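Local coordinates for extracellular solute-binding protein family 1 (Arthrobacter chlorophenolicus, PDB 4R2F) that probably serves as the sugar-binding component of a bacterial transporter, holding the disaccharide laminaribiose between its lobes, at residues A[207-219]-A[230-242]. Sequence-based numbering, arbitrary orientation.
Sequences HLMIMMMLNNGGG and LNDRNVEAVEFLL. With BGC (beta-D-glucopyranose), chain B.
Asn216 O lies at the edge of the Arg233 guanidinium, in its plane, and takes NH1 at 2.8 Å from above its own carbonyl plane; NH1 also bridges to Asp303. At the edge of the Phe240 ring sits Met212 CE, 3.5 Å from CD2. The Asn234 amide holds Gly219 O in its plane, ND2 giving it an almost straight bond (175°), while OD1 takes Gly219 N-H on an in-plane lone pair (2.9 Å). An amide suits this place by offering donor and acceptor side by side; a leucine here would probably leave both Gly219 groups and Val229 O, a second acceptor of ND2, without these mates. Asn216 sends ND2 to Arg233 O (3.0 Å) and to Glu236 OE2, which His301 also binds; chi1 at -160° swings its CG away from the backbone N. Gly217, at positive phi, closes the first helix in a Schellman motif, and a side chain on Gly218 would collide with Asn234 OD1. Met209, bent at chi2 and chi3, brings CE to Leu241 CD1. His207 binds glucose O6 through NE2. Segments 207-215 and 232-242 cross at 125°; Phe403 of helix 398-408 touches Met209, Met213 and Val238, Trp176 of helix 176-188 stacks on Phe240, and helix 414-428 meets Val235 and Val238.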
loop_
_atom_site.group_PDB
_atom_site.type_symbol
_atom_site.label_atom_id
_atom_site.label_comp_id
_atom_site.label_asym_id
_atom_site.label_seq_id
_atom_site.Cartn_x
_atom_site.Cartn_y
_atom_site.Cartn_z
ATOM N N HIS A 207 2.619 -5.623 -5.295
ATOM C CA HIS A 207 1.886 -4.450 -5.695
ATOM C C HIS A 207 2.201 -4.083 -7.126
ATOM O O HIS A 207 1.337 -3.595 -7.849
ATOM C CB HIS A 207 2.195 -3.288 -4.770
ATOM C CG HIS A 207 1.804 -3.536 -3.347
ATOM N ND1 HIS A 207 2.166 -2.697 -2.316
ATOM C CD2 HIS A 207 1.059 -4.523 -2.786
ATOM C CE1 HIS A 207 1.672 -3.159 -1.180
ATOM N NE2 HIS A 207 0.991 -4.264 -1.441
ATOM N N LEU A 208 3.448 -4.328 -7.513
ATOM C CA LEU A 208 3.890 -4.152 -8.863
ATOM C C LEU A 208 3.078 -5.038 -9.805
ATOM O O LEU A 208 2.701 -4.594 -10.867
ATOM C CB LEU A 208 5.380 -4.486 -8.984
ATOM C CG LEU A 208 6.004 -4.258 -10.350
ATOM C CD1 LEU A 208 5.792 -2.835 -10.874
ATOM C CD2 LEU A 208 7.482 -4.610 -10.303
ATOM N N MET A 209 2.826 -6.287 -9.424
ATOM C CA MET A 209 2.108 -7.234 -10.321
ATOM C C MET A 209 0.757 -6.602 -10.681
ATOM O O MET A 209 0.423 -6.405 -11.869
ATOM C CB MET A 209 1.910 -8.610 -9.662
ATOM C CG MET A 209 3.172 -9.441 -9.359
ATOM S SD MET A 209 4.263 -9.835 -10.743
ATOM C CE MET A 209 5.496 -8.558 -10.592
ATOM N N ILE A 210 0.041 -6.184 -9.645
ATOM C CA ILE A 210 -1.288 -5.624 -9.819
ATOM C C ILE A 210 -1.225 -4.243 -10.440
ATOM O O ILE A 210 -2.026 -3.946 -11.322
ATOM C CB ILE A 210 -2.095 -5.551 -8.505
ATOM C CG1 ILE A 210 -2.095 -6.892 -7.774
ATOM C CG2 ILE A 210 -3.537 -5.104 -8.791
ATOM C CD1 ILE A 210 -2.738 -8.018 -8.536
ATOM N N MET A 211 -0.279 -3.400 -10.023
ATOM C CA MET A 211 -0.132 -2.079 -10.683
ATOM C C MET A 211 0.044 -2.202 -12.183
ATOM O O MET A 211 -0.558 -1.406 -12.938
ATOM C CB MET A 211 1.003 -1.202 -10.129
ATOM C CG MET A 211 1.032 0.199 -10.789
ATOM S SD MET A 211 2.020 0.224 -12.310
ATOM C CE MET A 211 3.616 0.658 -11.603
ATOM N N MET A 212 0.844 -3.175 -12.637
ATOM C CA MET A 212 1.085 -3.248 -14.083
ATOM C C MET A 212 -0.139 -3.750 -14.841
ATOM O O MET A 212 -0.396 -3.294 -15.968
ATOM C CB MET A 212 2.332 -4.060 -14.439
ATOM C CG MET A 212 3.628 -3.426 -13.924
ATOM S SD MET A 212 4.089 -1.855 -14.686
ATOM C CE MET A 212 4.752 -2.539 -16.169
ATOM N N MET A 213 -0.899 -4.642 -14.228
ATOM C CA MET A 213 -2.194 -5.069 -14.807
ATOM C C MET A 213 -3.099 -3.834 -14.930
ATOM O O MET A 213 -3.660 -3.569 -15.990
ATOM C CB MET A 213 -2.876 -6.159 -13.947
ATOM C CG MET A 213 -2.191 -7.535 -13.910
ATOM S SD MET A 213 -2.987 -8.679 -12.760
ATOM C CE MET A 213 -1.616 -9.609 -12.187
ATOM N N LEU A 214 -3.218 -3.053 -13.857
ATOM C CA LEU A 214 -4.075 -1.850 -13.893
ATOM C C LEU A 214 -3.617 -0.851 -14.936
ATOM O O LEU A 214 -4.421 -0.286 -15.663
ATOM C CB LEU A 214 -4.112 -1.187 -12.518
ATOM C CG LEU A 214 -4.700 -2.034 -11.396
ATOM C CD1 LEU A 214 -4.738 -1.195 -10.133
ATOM C CD2 LEU A 214 -6.078 -2.560 -11.714
ATOM N N ASN A 215 -2.304 -0.685 -15.037
ATOM C CA ASN A 215 -1.706 0.208 -16.009
ATOM C C ASN A 215 -2.017 -0.202 -17.450
ATOM O O ASN A 215 -2.011 0.632 -18.335
ATOM C CB ASN A 215 -0.205 0.261 -15.754
ATOM C CG ASN A 215 0.485 1.453 -16.382
ATOM O OD1 ASN A 215 -0.055 2.163 -17.231
ATOM N ND2 ASN A 215 1.718 1.666 -15.962
ATOM N N ASN A 216 -2.326 -1.466 -17.692
ATOM C CA ASN A 216 -2.704 -1.893 -19.032
ATOM C C ASN A 216 -4.207 -2.077 -19.220
ATOM O O ASN A 216 -4.631 -2.806 -20.124
ATOM C CB ASN A 216 -2.008 -3.211 -19.348
ATOM C CG ASN A 216 -1.937 -3.505 -20.840
ATOM O OD1 ASN A 216 -1.825 -2.597 -21.667
ATOM N ND2 ASN A 216 -1.944 -4.793 -21.181
ATOM N N GLY A 217 -5.015 -1.428 -18.384
ATOM C CA GLY A 217 -6.464 -1.543 -18.485
ATOM C C GLY A 217 -6.998 -2.869 -17.977
ATOM O O GLY A 217 -8.138 -3.197 -18.217
ATOM N N GLY A 218 -6.180 -3.633 -17.262
ATOM C CA GLY A 218 -6.595 -4.929 -16.720
ATOM C C GLY A 218 -7.005 -4.841 -15.285
ATOM O O GLY A 218 -7.561 -3.837 -14.863
ATOM N N GLY A 219 -6.742 -5.909 -14.542
ATOM C CA GLY A 219 -7.137 -6.022 -13.151
ATOM C C GLY A 219 -7.566 -7.407 -12.792
ATOM O O GLY A 219 -7.832 -8.231 -13.665
ATOM N N LEU A 230 -7.378 -14.163 -16.169
ATOM C CA LEU A 230 -6.785 -14.501 -17.456
ATOM C C LEU A 230 -7.171 -13.546 -18.576
ATOM O O LEU A 230 -6.946 -13.830 -19.743
ATOM C CB LEU A 230 -7.134 -15.951 -17.820
ATOM C CG LEU A 230 -6.197 -16.932 -17.117
ATOM C CD1 LEU A 230 -6.875 -18.265 -16.815
ATOM C CD2 LEU A 230 -4.967 -17.095 -18.010
ATOM N N ASN A 231 -7.747 -12.402 -18.235
ATOM C CA ASN A 231 -7.975 -11.347 -19.232
ATOM C C ASN A 231 -6.696 -11.045 -20.041
ATOM O O ASN A 231 -5.591 -10.996 -19.492
ATOM C CB ASN A 231 -8.562 -10.112 -18.505
ATOM C CG ASN A 231 -8.159 -8.811 -19.133
ATOM O OD1 ASN A 231 -7.065 -8.322 -18.899
ATOM N ND2 ASN A 231 -9.044 -8.236 -19.935
ATOM N N ASP A 232 -6.845 -10.855 -21.345
ATOM C CA ASP A 232 -5.700 -10.543 -22.225
ATOM C C ASP A 232 -4.846 -9.333 -21.853
ATOM O O ASP A 232 -3.688 -9.260 -22.263
ATOM C CB ASP A 232 -6.159 -10.278 -23.656
ATOM C CG ASP A 232 -6.697 -11.527 -24.370
ATOM O OD1 ASP A 232 -7.142 -12.523 -23.744
ATOM O OD2 ASP A 232 -6.698 -11.485 -25.610
ATOM N N ARG A 233 -5.412 -8.339 -21.178
ATOM C CA ARG A 233 -4.604 -7.200 -20.744
ATOM C C ARG A 233 -3.690 -7.605 -19.592
ATOM O O ARG A 233 -2.575 -7.116 -19.472
ATOM C CB ARG A 233 -5.458 -6.014 -20.314
ATOM C CG ARG A 233 -6.298 -5.402 -21.420
ATOM C CD ARG A 233 -5.425 -4.845 -22.503
ATOM N NE ARG A 233 -6.165 -4.073 -23.491
ATOM C CZ ARG A 233 -6.438 -2.775 -23.419
ATOM N NH1 ARG A 233 -6.090 -2.039 -22.370
ATOM N NH2 ARG A 233 -7.094 -2.210 -24.419
ATOM N N ASN A 234 -4.184 -8.493 -18.750
ATOM C CA ASN A 234 -3.370 -9.064 -17.715
ATOM C C ASN A 234 -2.248 -9.901 -18.293
ATOM O O ASN A 234 -1.134 -9.836 -17.802
ATOM C CB ASN A 234 -4.201 -9.892 -16.754
ATOM C CG ASN A 234 -5.173 -9.050 -15.937
ATOM O OD1 ASN A 234 -5.045 -7.815 -15.867
ATOM N ND2 ASN A 234 -6.119 -9.717 -15.281
ATOM N N VAL A 235 -2.517 -10.663 -19.343
ATOM C CA VAL A 235 -1.474 -11.517 -19.927
ATOM C C VAL A 235 -0.362 -10.663 -20.473
ATOM O O VAL A 235 0.822 -10.933 -20.240
ATOM C CB VAL A 235 -2.016 -12.441 -21.050
ATOM C CG1 VAL A 235 -0.883 -13.184 -21.749
ATOM C CG2 VAL A 235 -3.011 -13.429 -20.470
ATOM N N GLU A 236 -0.733 -9.636 -21.217
ATOM C CA GLU A 236 0.256 -8.694 -21.727
ATOM C C GLU A 236 1.117 -8.050 -20.642
ATOM O O GLU A 236 2.305 -7.813 -20.858
ATOM C CB GLU A 236 -0.421 -7.549 -22.440
ATOM C CG GLU A 236 -0.250 -7.508 -23.922
ATOM C CD GLU A 236 -0.711 -6.179 -24.447
ATOM O OE1 GLU A 236 0.100 -5.493 -25.094
ATOM O OE2 GLU A 236 -1.872 -5.810 -24.166
ATOM N N ALA A 237 0.483 -7.694 -19.527
ATOM C CA ALA A 237 1.156 -7.049 -18.423
ATOM C C ALA A 237 2.210 -7.985 -17.850
ATOM O O ALA A 237 3.348 -7.579 -17.626
ATOM C CB ALA A 237 0.157 -6.625 -17.357
ATOM N N VAL A 238 1.836 -9.251 -17.686
ATOM C CA VAL A 238 2.743 -10.243 -17.160
ATOM C C VAL A 238 3.854 -10.572 -18.148
ATOM O O VAL A 238 4.997 -10.753 -17.729
ATOM C CB VAL A 238 2.010 -11.516 -16.717
ATOM C CG1 VAL A 238 3.002 -12.596 -16.287
ATOM C CG2 VAL A 238 1.096 -11.200 -15.547
ATOM N N GLU A 239 3.533 -10.627 -19.441
ATOM C CA GLU A 239 4.553 -10.797 -20.479
ATOM C C GLU A 239 5.584 -9.667 -20.449
ATOM O O GLU A 239 6.757 -9.887 -20.693
ATOM C CB GLU A 239 3.925 -10.879 -21.884
ATOM C CG GLU A 239 3.221 -12.202 -22.169
ATOM C CD GLU A 239 2.518 -12.258 -23.529
ATOM O OE1 GLU A 239 2.246 -11.203 -24.151
ATOM O OE2 GLU A 239 2.222 -13.382 -23.983
ATOM N N PHE A 240 5.146 -8.452 -20.155
ATOM C CA PHE A 240 6.069 -7.340 -20.120
ATOM C C PHE A 240 7.024 -7.450 -18.922
ATOM O O PHE A 240 8.227 -7.243 -19.063
ATOM C CB PHE A 240 5.319 -6.024 -20.120
ATOM C CG PHE A 240 6.216 -4.842 -20.082
ATOM C CD1 PHE A 240 7.030 -4.535 -21.173
ATOM C CD2 PHE A 240 6.271 -4.037 -18.954
ATOM C CE1 PHE A 240 7.880 -3.447 -21.140
ATOM C CE2 PHE A 240 7.113 -2.931 -18.927
ATOM C CZ PHE A 240 7.924 -2.646 -20.011
ATOM N N LEU A 241 6.480 -7.799 -17.769
ATOM C CA LEU A 241 7.293 -8.033 -16.586
ATOM C C LEU A 241 8.317 -9.145 -16.826
ATOM O O LEU A 241 9.491 -8.993 -16.509
ATOM C CB LEU A 241 6.402 -8.355 -15.394
ATOM C CG LEU A 241 5.646 -7.113 -14.888
ATOM C CD1 LEU A 241 4.426 -7.459 -14.056
ATOM C CD2 LEU A 241 6.580 -6.199 -14.118
ATOM N N LEU A 242 7.881 -10.248 -17.412
ATOM C CA LEU A 242 8.813 -11.327 -17.780
ATOM C C LEU A 242 9.922 -10.870 -18.716
ATOM O O LEU A 242 11.061 -11.317 -18.588
ATOM C CB LEU A 242 8.063 -12.481 -18.413
ATOM C CG LEU A 242 7.159 -13.247 -17.463
ATOM C CD1 LEU A 242 6.230 -14.177 -18.260
ATOM C CD2 LEU A 242 7.995 -14.030 -16.461
HETATM C C2 BGC B . -0.522 -1.386 2.041
HETATM C C3 BGC B . -1.681 -2.140 2.695
HETATM C C4 BGC B . -1.644 -3.605 2.282
HETATM C C5 BGC B . -0.281 -4.204 2.603
HETATM C C6 BGC B . -0.153 -5.646 2.092
HETATM C C1 BGC B . 0.747 -2.062 2.531
HETATM O O2 BGC B . -0.538 -0.009 2.399
HETATM O O3 BGC B . -2.929 -1.559 2.320
HETATM O O4 BGC B . -2.612 -4.337 3.022
HETATM O O5 BGC B . 0.761 -3.407 2.030
HETATM O O6 BGC B . -0.244 -5.728 0.652
#